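Local structure of stress response kinase A (Escherichia coli, 1ZYL) at residues I147-N150 with E151-E155. The protein phosphorylates serine and threonine residues, including its own, using ATP and magnesium, and helps protect the bacterium from stress. Residues are numbered along the deposited sequence; the frame is centred on the assembly and turned at random.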
loop_
_atom_site.group_PDB
_atom_site.type_symbol
_atom_site.label_atom_id
_atom_site.label_comp_id
_atom_site.label_asym_id
_atom_site.label_seq_id
_atom_site.Cartn_x
_atom_site.Cartn_y
_atom_site.Cartn_z
ATOM N N ILE A 147 -5.684 -5.006 8.730
ATOM C CA ILE A 147 -5.846 -3.597 9.066
ATOM C C ILE A 147 -6.614 -3.378 10.365
ATOM O O ILE A 147 -7.687 -3.946 10.588
ATOM C CB ILE A 147 -6.527 -2.827 7.892
ATOM C CG1 ILE A 147 -5.549 -2.704 6.724
ATOM C CG2 ILE A 147 -6.974 -1.431 8.327
ATOM C CD1 ILE A 147 -6.084 -1.893 5.553
ATOM N N GLY A 148 -6.040 -2.553 11.227
ATOM C CA GLY A 148 -6.652 -2.266 12.500
ATOM C C GLY A 148 -5.824 -1.205 13.184
ATOM O O GLY A 148 -4.755 -0.832 12.696
ATOM N N LEU A 149 -6.303 -0.729 14.327
ATOM C CA LEU A 149 -5.634 0.326 15.081
ATOM C C LEU A 149 -4.246 -0.004 15.643
ATOM O O LEU A 149 -3.405 0.885 15.775
ATOM C CB LEU A 149 -6.547 0.781 16.219
ATOM C CG LEU A 149 -7.984 1.092 15.818
ATOM C CD1 LEU A 149 -8.667 1.795 16.972
ATOM C CD2 LEU A 149 -8.011 1.961 14.561
ATOM N N ASN A 150 -4.004 -1.270 15.971
ATOM C CA ASN A 150 -2.715 -1.660 16.534
ATOM C C ASN A 150 -1.528 -1.267 15.677
ATOM O O ASN A 150 -0.675 -0.494 16.102
ATOM C CB ASN A 150 -2.661 -3.165 16.778
ATOM C CG ASN A 150 -1.266 -3.642 17.147
ATOM O OD1 ASN A 150 -0.725 -4.558 16.521
ATOM N ND2 ASN A 150 -0.677 -3.023 18.161
ATOM N N GLU A 151 -1.485 -1.820 14.470
ATOM C CA GLU A 151 -0.407 -1.570 13.516
ATOM C C GLU A 151 -0.403 -0.159 12.956
ATOM O O GLU A 151 0.654 0.422 12.704
ATOM C CB GLU A 151 -0.515 -2.548 12.344
ATOM C CG GLU A 151 0.577 -2.390 11.311
ATOM C CD GLU A 151 0.354 -3.270 10.112
ATOM O OE1 GLU A 151 1.322 -3.547 9.366
ATOM O OE2 GLU A 151 -0.806 -3.680 9.911
ATOM N N TYR A 152 -1.593 0.386 12.753
ATOM C CA TYR A 152 -1.705 1.713 12.184
ATOM C C TYR A 152 -1.603 2.882 13.144
ATOM O O TYR A 152 -1.085 3.925 12.767
ATOM C CB TYR A 152 -2.993 1.809 11.361
ATOM C CG TYR A 152 -2.829 1.218 9.983
ATOM C CD1 TYR A 152 -2.853 -0.159 9.780
ATOM C CD2 TYR A 152 -2.579 2.043 8.885
ATOM C CE1 TYR A 152 -2.631 -0.700 8.512
ATOM C CE2 TYR A 152 -2.358 1.519 7.622
ATOM C CZ TYR A 152 -2.386 0.148 7.437
ATOM O OH TYR A 152 -2.192 -0.356 6.171
ATOM N N LEU A 153 -2.067 2.711 14.379
ATOM C CA LEU A 153 -2.022 3.804 15.355
ATOM C C LEU A 153 -1.143 3.627 16.600
ATOM O O LEU A 153 -0.188 4.381 16.807
ATOM C CB LEU A 153 -3.438 4.145 15.825
ATOM C CG LEU A 153 -4.454 4.562 14.771
ATOM C CD1 LEU A 153 -5.755 4.931 15.444
ATOM C CD2 LEU A 153 -3.916 5.729 13.992
ATOM N N ILE A 154 -1.466 2.645 17.434
ATOM C CA ILE A 154 -0.716 2.452 18.663
ATOM C C ILE A 154 0.774 2.164 18.509
ATOM O O ILE A 154 1.575 2.688 19.280
ATOM C CB ILE A 154 -1.372 1.374 19.554
ATOM C CG1 ILE A 154 -1.355 0.022 18.851
ATOM C CG2 ILE A 154 -2.807 1.776 19.872
ATOM C CD1 ILE A 154 -1.943 -1.103 19.687
ATOM N N GLU A 155 1.157 1.350 17.525
ATOM C CA GLU A 155 2.576 1.044 17.329
ATOM C C GLU A 155 3.339 2.307 16.941
ATOM O O GLU A 155 4.364 2.638 17.543
ATOM C CB GLU A 155 2.764 -0.038 16.264
ATOM C CG GLU A 155 2.719 -1.440 16.814
ATOM C CD GLU A 155 3.167 -2.473 15.795
ATOM O OE1 GLU A 155 2.370 -2.810 14.894
ATOM O OE2 GLU A 155 4.326 -2.940 15.888
#
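Leu149 O takes two backbone hydrogen bonds in the first turn of helix 149-161, from Leu153 N at 2.7 Å and from Ile154 N at 3.1 Å. The two donors approach from opposite faces of the carbonyl plane, tilted 32° and 23° from it, and so grip the oxygen between them. The second of these bonds spans five residues and marks a wider pi-type turn, so that this oxygen takes an i+4 and an i+5 donor together. Gly148 is the N-cap residue, and its carbonyl oxygen accepts a weak bond from Tyr152 N, 3.4 Å away. Glu151 reaches outside this turn, its OE1 forming a salt bridge with Arg222. The same Gly148 O lies at the edge of the Tyr152 ring, near its plane, 3.5 Å from CD1.

The phenol runs back alongside Ile147 and Gly148. CE1 of Tyr152 meets CG1 of Ile147 at 4.0 Å, the aliphatic branch crossing the aromatic side chain at a slant. Tyr276 and Met272 of helix 266-283 also touch this tyrosine, whose side chain is about 8 Å from that of Asp201, the probable catalytic base of this kinase of the aminoglycoside phosphotransferase-like family. Cutting the tyrosine back to an alanine here is likely to leave Ile147 CG1 and Tyr276 without their aromatic neighbour and to open a gap beside Ile147.

Leu149 and Leu153 lie side by side, point the same way and touch helices 171-188 and 266-283. CG of Leu153 stands anti to its carbonyl carbon (chi1 -58°), as that of Leu149 does, which helps to align the two side chains, and the pair closes with CD2 of Leu149 3.8 Å from CD1 of Leu153.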